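Long-range contact in penicillin-binding protein activator LpoB (Salmonella enterica subsp. enterica serovar Typhimurium, PDB 4Q6V), which probably activates the peptidoglycan synthase PBP1b from the outer membrane, the present chain being the C-terminal domain of this lipoprotein regulator: residues 14-28 against 48-61. Numbering follows the deposited sequence.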
HETATM    1  N   MSE A  14      -1.882   8.886  -8.670  1.00 25.49           N
HETATM    2  CA  MSE A  14      -0.542   8.308  -8.449  1.00 26.54           C
HETATM    3  C   MSE A  14       0.033   7.846  -9.771  1.00 26.30           C
HETATM    4  O   MSE A  14       1.221   7.952 -10.002  1.00 25.15           O
HETATM    5  CB  MSE A  14      -0.637   7.124  -7.506  1.00 26.98           C
HETATM    6  CG  MSE A  14       0.730   6.541  -7.159  1.00 25.19           C
HETATM    7 SE   MSE A  14       0.398   4.822  -6.284  1.00 29.41          SE
HETATM    8  CE  MSE A  14       0.204   3.722  -7.881  1.00 27.02           C
ATOM      9  N   LEU A  15      -0.828   7.374 -10.669  1.00 29.31           N
ATOM     10  CA  LEU A  15      -0.419   6.873 -11.965  1.00 29.99           C
ATOM     11  C   LEU A  15      -0.031   7.981 -12.928  1.00 30.73           C
ATOM     12  O   LEU A  15       0.664   7.714 -13.907  1.00 33.73           O
ATOM     13  CB  LEU A  15      -1.516   6.029 -12.579  1.00 32.25           C
ATOM     14  CG  LEU A  15      -1.696   4.649 -11.946  1.00 33.11           C
ATOM     15  CD1 LEU A  15      -2.886   3.921 -12.566  1.00 33.15           C
ATOM     16  CD2 LEU A  15      -0.442   3.830 -12.142  1.00 34.61           C
ATOM     17  N   GLN A  16      -0.433   9.208 -12.626  1.00 31.61           N
ATOM     18  CA  GLN A  16      -0.121  10.383 -13.460  1.00 34.42           C
ATOM     19  C   GLN A  16       1.151  11.081 -13.020  1.00 34.95           C
ATOM     20  O   GLN A  16       1.681  11.959 -13.723  1.00 42.41           O
ATOM     21  CB  GLN A  16      -1.293  11.352 -13.423  1.00 37.31           C
ATOM     22  CG  GLN A  16      -2.631  10.792 -13.903  1.00 39.49           C
ATOM     23  CD  GLN A  16      -3.803  11.778 -13.693  1.00 44.63           C
ATOM     24  OE1 GLN A  16      -3.599  12.982 -13.475  1.00 48.84           O
ATOM     25  NE2 GLN A  16      -5.042  11.282 -13.740  1.00 41.43           N
ATOM     26  N   ALA A  17       1.657  10.708 -11.845  1.00 34.24           N
ATOM     27  CA  ALA A  17       2.830  11.360 -11.286  1.00 30.60           C
ATOM     28  C   ALA A  17       4.098  10.869 -11.952  1.00 30.04           C
ATOM     29  O   ALA A  17       4.241   9.666 -12.212  1.00 22.74           O
ATOM     30  CB  ALA A  17       2.896  11.112  -9.795  1.00 30.72           C
ATOM     31  N   ASP A  18       5.006  11.808 -12.232  1.00 26.29           N
ATOM     32  CA  ASP A  18       6.294  11.440 -12.808  1.00 30.30           C
ATOM     33  C   ASP A  18       7.091  10.494 -11.903  1.00 27.09           C
ATOM     34  O   ASP A  18       7.071  10.646 -10.693  1.00 27.96           O
ATOM     35  CB  ASP A  18       7.142  12.673 -13.157  1.00 34.26           C
ATOM     36  CG  ASP A  18       8.490  12.283 -13.790  1.00 40.56           C
ATOM     37  OD1 ASP A  18       8.553  11.718 -14.905  1.00 48.14           O
ATOM     38  OD2 ASP A  18       9.546  12.507 -13.185  1.00 40.90           O
ATOM     39  N   GLY A  19       7.751   9.498 -12.488  1.00 24.77           N
ATOM     40  CA  GLY A  19       8.556   8.557 -11.732  1.00 27.02           C
ATOM     41  C   GLY A  19       7.814   7.261 -11.407  1.00 26.91           C
ATOM     42  O   GLY A  19       8.447   6.290 -10.944  1.00 24.45           O
ATOM     43  N   VAL A  20       6.503   7.271 -11.655  1.00 25.33           N
ATOM     44  CA  VAL A  20       5.676   6.083 -11.488  1.00 25.52           C
ATOM     45  C   VAL A  20       5.499   5.422 -12.862  1.00 26.95           C
ATOM     46  O   VAL A  20       4.868   5.966 -13.752  1.00 26.81           O
ATOM     47  CB  VAL A  20       4.315   6.412 -10.851  1.00 24.66           C
ATOM     48  CG1 VAL A  20       3.573   5.118 -10.528  1.00 26.24           C
ATOM     49  CG2 VAL A  20       4.462   7.269  -9.591  1.00 24.84           C
ATOM     50  N   THR A  21       6.084   4.243 -13.032  1.00 27.92           N
ATOM     51  CA  THR A  21       5.967   3.504 -14.269  1.00 26.91           C
ATOM     52  C   THR A  21       4.956   2.367 -14.110  1.00 27.76           C
ATOM     53  O   THR A  21       5.099   1.488 -13.260  1.00 25.17           O
ATOM     54  CB  THR A  21       7.321   2.984 -14.731  1.00 29.93           C
ATOM     55  OG1 THR A  21       7.694   1.857 -13.942  1.00 35.75           O
ATOM     56  CG2 THR A  21       8.427   4.039 -14.558  1.00 25.31           C
ATOM     57  N   ALA A  22       3.915   2.385 -14.944  1.00 26.07           N
ATOM     58  CA  ALA A  22       2.947   1.308 -14.985  1.00 22.73           C
ATOM     59  C   ALA A  22       3.587   0.005 -15.474  1.00 22.36           C
ATOM     60  O   ALA A  22       4.501   0.000 -16.299  1.00 22.90           O
ATOM     61  CB  ALA A  22       1.744   1.689 -15.860  1.00 23.14           C
ATOM     62  N   GLY A  23       3.114  -1.124 -14.928  1.00 20.30           N
ATOM     63  CA  GLY A  23       3.539  -2.429 -15.323  1.00 20.26           C
ATOM     64  C   GLY A  23       4.723  -2.905 -14.499  1.00 22.60           C
ATOM     65  O   GLY A  23       5.286  -3.965 -14.777  1.00 22.85           O
ATOM     66  N   SER A  24       5.136  -2.108 -13.513  1.00 23.92           N
ATOM     67  CA  SER A  24       6.291  -2.455 -12.668  1.00 23.79           C
ATOM     68  C   SER A  24       5.819  -3.254 -11.454  1.00 23.38           C
ATOM     69  O   SER A  24       4.616  -3.492 -11.271  1.00 20.47           O
ATOM     70  CB  SER A  24       7.069  -1.198 -12.278  1.00 27.12           C
ATOM     71  OG  SER A  24       6.169  -0.261 -11.772  1.00 35.01           O
ATOM     72  N   VAL A  25       6.775  -3.747 -10.679  1.00 20.41           N
ATOM     73  CA  VAL A  25       6.459  -4.623  -9.574  1.00 19.50           C
ATOM     74  C   VAL A  25       6.263  -3.713  -8.358  1.00 21.00           C
ATOM     75  O   VAL A  25       7.129  -2.886  -7.975  1.00 18.14           O
ATOM     76  CB  VAL A  25       7.564  -5.642  -9.348  1.00 19.30           C
ATOM     77  CG1 VAL A  25       7.194  -6.588  -8.204  1.00 19.85           C
ATOM     78  CG2 VAL A  25       7.875  -6.419 -10.640  1.00 19.51           C
ATOM     79  N   LEU A  26       5.112  -3.871  -7.733  1.00 22.29           N
ATOM     80  CA  LEU A  26       4.695  -2.973  -6.637  1.00 20.64           C
ATOM     81  C   LEU A  26       4.384  -3.825  -5.428  1.00 20.21           C
ATOM     82  O   LEU A  26       3.598  -4.741  -5.510  1.00 20.18           O
ATOM     83  CB  LEU A  26       3.548  -2.092  -7.087  1.00 21.38           C
ATOM     84  CG  LEU A  26       2.835  -1.331  -5.961  1.00 22.65           C
ATOM     85  CD1 LEU A  26       3.656  -0.153  -5.441  1.00 22.08           C
ATOM     86  CD2 LEU A  26       1.499  -0.861  -6.502  1.00 22.48           C
ATOM     87  N   LEU A  27       5.012  -3.525  -4.298  1.00 21.91           N
ATOM     88  CA  LEU A  27       4.631  -4.047  -3.022  1.00 22.22           C
ATOM     89  C   LEU A  27       3.588  -3.194  -2.299  1.00 20.54           C
ATOM     90  O   LEU A  27       3.844  -2.070  -1.907  1.00 19.55           O
ATOM     91  CB  LEU A  27       5.884  -4.229  -2.149  1.00 24.15           C
ATOM     92  CG  LEU A  27       5.677  -4.738  -0.731  1.00 26.73           C
ATOM     93  CD1 LEU A  27       4.737  -5.915  -0.708  1.00 32.84           C
ATOM     94  CD2 LEU A  27       6.984  -5.052  -0.007  1.00 26.70           C
ATOM     95  N   VAL A  28       2.408  -3.758  -2.110  1.00 20.53           N
ATOM     96  CA  VAL A  28       1.282  -3.020  -1.509  1.00 21.01           C
ATOM     97  C   VAL A  28       1.175  -3.357  -0.023  1.00 22.47           C
ATOM     98  O   VAL A  28       0.752  -4.455   0.358  1.00 22.05           O
ATOM     99  CB  VAL A  28      -0.068  -3.396  -2.186  1.00 20.98           C
ATOM    100  CG1 VAL A  28      -1.239  -2.695  -1.499  1.00 20.61           C
ATOM    101  CG2 VAL A  28      -0.014  -3.040  -3.635  1.00 21.50           C
ATOM    102  N   LEU A  48      -7.730  -2.103  -2.616  1.00 30.63           N
ATOM    103  CA  LEU A  48      -6.622  -1.318  -3.047  1.00 28.07           C
ATOM    104  C   LEU A  48      -5.845  -2.102  -4.105  1.00 26.24           C
ATOM    105  O   LEU A  48      -5.468  -1.548  -5.149  1.00 25.80           O
ATOM    106  CB  LEU A  48      -5.681  -0.990  -1.850  1.00 28.00           C
ATOM    107  CG  LEU A  48      -4.520  -0.036  -2.213  1.00 25.34           C
ATOM    108  CD1 LEU A  48      -4.979   1.186  -2.950  1.00 27.99           C
ATOM    109  CD2 LEU A  48      -3.716   0.323  -0.964  1.00 26.20           C
ATOM    110  N   ARG A  49      -5.573  -3.362  -3.811  1.00 28.18           N
ATOM    111  CA  ARG A  49      -4.784  -4.238  -4.687  1.00 28.18           C
ATOM    112  C   ARG A  49      -5.509  -4.335  -6.037  1.00 31.03           C
ATOM    113  O   ARG A  49      -4.890  -4.322  -7.122  1.00 29.16           O
ATOM    114  CB  ARG A  49      -4.570  -5.589  -4.040  1.00 29.64           C
ATOM    115  CG  ARG A  49      -3.551  -5.626  -2.904  1.00 30.13           C
ATOM    116  CD  ARG A  49      -3.524  -6.997  -2.239  1.00 27.22           C
ATOM    117  NE  ARG A  49      -3.207  -8.021  -3.211  1.00 30.93           N
ATOM    118  CZ  ARG A  49      -2.001  -8.527  -3.474  1.00 28.99           C
ATOM    119  NH1 ARG A  49      -0.946  -8.148  -2.790  1.00 28.66           N
ATOM    120  NH2 ARG A  49      -1.845  -9.445  -4.421  1.00 27.57           N
ATOM    121  N   ASN A  50      -6.846  -4.371  -5.976  1.00 31.19           N
ATOM    122  CA  ASN A  50      -7.642  -4.422  -7.211  1.00 29.67           C
ATOM    123  C   ASN A  50      -7.540  -3.176  -8.042  1.00 28.74           C
ATOM    124  O   ASN A  50      -7.240  -3.246  -9.229  1.00 29.31           O
ATOM    125  CB  ASN A  50      -9.080  -4.791  -6.881  1.00 33.24           C
ATOM    126  CG  ASN A  50      -9.214  -6.238  -6.446  1.00 33.80           C
ATOM    127  OD1 ASN A  50      -9.873  -6.551  -5.457  1.00 37.81           O
ATOM    128  ND2 ASN A  50      -8.584  -7.137  -7.180  1.00 34.11           N
ATOM    129  N   ALA A  51      -7.727  -2.032  -7.392  1.00 26.71           N
ATOM    130  CA  ALA A  51      -7.560  -0.745  -8.047  1.00 30.10           C
ATOM    131  C   ALA A  51      -6.176  -0.616  -8.717  1.00 29.89           C
ATOM    132  O   ALA A  51      -6.059  -0.031  -9.796  1.00 32.50           O
ATOM    133  CB  ALA A  51      -7.769   0.422  -7.094  1.00 29.48           C
ATOM    134  N   LEU A  52      -5.156  -1.188  -8.078  1.00 28.74           N
ATOM    135  CA  LEU A  52      -3.799  -1.103  -8.589  1.00 25.70           C
ATOM    136  C   LEU A  52      -3.501  -2.081  -9.710  1.00 28.34           C
ATOM    137  O   LEU A  52      -2.765  -1.726 -10.651  1.00 30.14           O
ATOM    138  CB  LEU A  52      -2.831  -1.334  -7.444  1.00 23.89           C
ATOM    139  CG  LEU A  52      -2.793  -0.217  -6.415  1.00 22.18           C
ATOM    140  CD1 LEU A  52      -2.135  -0.693  -5.142  1.00 20.93           C
ATOM    141  CD2 LEU A  52      -2.101   1.017  -6.959  1.00 22.19           C
ATOM    142  N   ALA A  53      -4.034  -3.306  -9.592  1.00 28.18           N
ATOM    143  CA  ALA A  53      -3.914  -4.329 -10.620  1.00 29.61           C
ATOM    144  C   ALA A  53      -4.698  -4.011 -11.884  1.00 37.01           C
ATOM    145  O   ALA A  53      -4.324  -4.491 -12.945  1.00 45.96           O
ATOM    146  CB  ALA A  53      -4.367  -5.683 -10.097  1.00 30.03           C
ATOM    147  N   ASN A  54      -5.749  -3.204 -11.771  1.00 39.25           N
ATOM    148  CA  ASN A  54      -6.642  -2.899 -12.885  1.00 47.66           C
ATOM    149  C   ASN A  54      -6.232  -1.609 -13.569  1.00 51.06           C
ATOM    150  O   ASN A  54      -6.190  -1.556 -14.798  1.00 52.89           O
ATOM    151  CB  ASN A  54      -8.111  -2.804 -12.410  1.00 50.41           C
ATOM    152  CG  ASN A  54      -8.671  -4.144 -11.936  1.00 53.97           C
ATOM    153  OD1 ASN A  54      -8.078  -5.214 -12.126  1.00 57.97           O
ATOM    154  ND2 ASN A  54      -9.835  -4.105 -11.301  1.00 59.35           N
ATOM    155  N   ASN A  55      -5.955  -0.574 -12.776  1.00 48.47           N
ATOM    156  CA  ASN A  55      -5.388   0.669 -13.308  1.00 57.52           C
ATOM    157  C   ASN A  55      -3.868   0.700 -13.190  1.00 53.80           C
ATOM    158  O   ASN A  55      -3.313   0.645 -12.100  1.00 63.85           O
ATOM    159  CB  ASN A  55      -5.972   1.913 -12.633  1.00 64.42           C
ATOM    160  CG  ASN A  55      -7.492   1.930 -12.616  1.00 68.90           C
ATOM    161  OD1 ASN A  55      -8.086   2.318 -11.609  1.00 66.20           O
ATOM    162  ND2 ASN A  55      -8.130   1.517 -13.718  1.00 72.93           N
ATOM    163  N   GLY A  56      -3.195   0.776 -14.328  1.00 46.37           N
ATOM    164  CA  GLY A  56      -1.739   0.872 -14.325  1.00 47.22           C
ATOM    165  C   GLY A  56      -0.999  -0.448 -14.209  1.00 43.37           C
ATOM    166  O   GLY A  56       0.236  -0.434 -14.145  1.00 42.67           O
ATOM    167  N   LYS A  57      -1.735  -1.570 -14.176  1.00 38.31           N
ATOM    168  CA  LYS A  57      -1.280  -2.880 -14.647  1.00 35.35           C
ATOM    169  C   LYS A  57       0.020  -3.301 -13.911  1.00 35.25           C
ATOM    170  O   LYS A  57       0.803  -4.104 -14.439  1.00 37.34           O
ATOM    171  CB  LYS A  57      -1.081  -2.890 -16.171  1.00 39.24           C
ATOM    172  CG  LYS A  57       0.359  -2.632 -16.674  1.00 47.75           C
ATOM    173  CD  LYS A  57       0.556  -2.565 -18.203  1.00 48.40           C
ATOM    174  CE  LYS A  57       1.278  -1.317 -18.675  1.00 45.69           C
ATOM    175  NZ  LYS A  57       0.329  -0.313 -19.247  1.00 47.59           N
ATOM    176  N   PHE A  58       0.232  -2.798 -12.685  1.00 27.96           N
ATOM    177  CA  PHE A  58       1.324  -3.271 -11.854  1.00 25.79           C
ATOM    178  C   PHE A  58       1.259  -4.778 -11.697  1.00 24.03           C
ATOM    179  O   PHE A  58       0.181  -5.345 -11.693  1.00 26.24           O
ATOM    180  CB  PHE A  58       1.276  -2.653 -10.459  1.00 25.80           C
ATOM    181  CG  PHE A  58       1.370  -1.162 -10.438  1.00 24.89           C
ATOM    182  CD1 PHE A  58       2.595  -0.530 -10.596  1.00 24.97           C
ATOM    183  CD2 PHE A  58       0.216  -0.393 -10.268  1.00 24.78           C
ATOM    184  CE1 PHE A  58       2.681   0.848 -10.587  1.00 23.84           C
ATOM    185  CE2 PHE A  58       0.297   0.973 -10.235  1.00 26.93           C
ATOM    186  CZ  PHE A  58       1.533   1.605 -10.406  1.00 26.98           C
ATOM    187  N   THR A  59       2.405  -5.412 -11.580  1.00 22.73           N
ATOM    188  CA  THR A  59       2.524  -6.734 -10.993  1.00 22.48           C
ATOM    189  C   THR A  59       2.668  -6.548  -9.519  1.00 21.10           C
ATOM    190  O   THR A  59       3.627  -5.930  -9.069  1.00 20.31           O
ATOM    191  CB  THR A  59       3.788  -7.450 -11.501  1.00 23.60           C
ATOM    192  OG1 THR A  59       3.630  -7.648 -12.890  1.00 27.68           O
ATOM    193  CG2 THR A  59       3.944  -8.813 -10.841  1.00 23.19           C
ATOM    194  N   LEU A  60       1.701  -7.070  -8.775  1.00 21.17           N
ATOM    195  CA  LEU A  60       1.697  -7.033  -7.329  1.00 22.42           C
ATOM    196  C   LEU A  60       2.459  -8.196  -6.701  1.00 21.79           C
ATOM    197  O   LEU A  60       2.359  -9.359  -7.137  1.00 21.75           O
ATOM    198  CB  LEU A  60       0.271  -6.945  -6.775  1.00 23.89           C
ATOM    199  CG  LEU A  60      -0.640  -5.838  -7.294  1.00 24.86           C
ATOM    200  CD1 LEU A  60      -1.973  -5.906  -6.577  1.00 25.28           C
ATOM    201  CD2 LEU A  60      -0.010  -4.467  -7.146  1.00 23.50           C
ATOM    202  N   VAL A  61       3.228  -7.882  -5.659  1.00 22.14           N
ATOM    203  CA  VAL A  61       3.827  -8.945  -4.838  1.00 19.87           C
ATOM    204  C   VAL A  61       2.677  -9.622  -4.152  1.00 21.41           C
ATOM    205  O   VAL A  61       1.783  -8.933  -3.656  1.00 21.37           O
ATOM    206  CB  VAL A  61       4.851  -8.386  -3.858  1.00 20.02           C
ATOM    207  CG1 VAL A  61       5.541  -9.497  -3.117  1.00 21.11           C
ATOM    208  CG2 VAL A  61       5.892  -7.528  -4.602  1.00 19.28           C
TER
HETATM  209  O   HOH W   1       1.985  -6.609  -2.188  1.00 20.93           O
HETATM  210  O   HOH W   2      -0.390  -7.146  -0.353  1.00 21.89           O
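Phe-58 sets CG beside its own backbone N (chi1 -60°), which carries the ring to the side chain of Leu-26, while Leu-26 turns CG away from its backbone N (chi1 168°) and lays CD2 over one ring face. That methyl makes a CH-pi contact, 4.1 Å from the centroid of the Phe-58 ring and 16° off its normal. Ser-24 O lies at the ring edge, in plane, and Gly-56 O approaches the opposite face toward its rim. The far end of the ring is met obliquely by two methyls, of Leu-15 and Met-14: Leu-15 CD2 comes to 3.4 Å from Phe-58 CZ, and selenomethionine Met-14, bent at its last torsion, brings CE against Phe-58 CZ and CE2, and the same methyl also touches Leu-52 CD2. Leu-15 CD1 meanwhile rests against the backbone of Asn-55 and Gly-56.

Farther along, Val-28 splits its branches: CG1 packs on Leu-48 and the aliphatic part of Arg-49, whereas CG2 sits 3.5 Å from Leu-52 CD1 and also touches Leu-60. The backbones pair in parallel. Thr-59 N donates to Ser-24 O, Leu-26 N to Thr-59 O (2.9 Å) and Val-61 N to Leu-26 O (3.2 Å); before them Gly-23 N makes a weak bond to Gly-56 O. Where direct pairing stops, a water bridges Val-28 N and Val-61 O. Arg-49 NH1 reaches the same carbonyl, 3.0 Å from Val-61 O and in the plane of both groups, and a second water links this nitrogen to Val-28 O.

Leu-52 also packs on Val-11 of helix 3-15 and on Leu-100 of strand 98-106, which lies next to strand 25-35 in the sheet. Strand 25-35, helix 41-54 and the short parallel edge strand 59-60 form a beta-alpha-beta crossover in the mixed sheet, with helix 3-15 packed alongside.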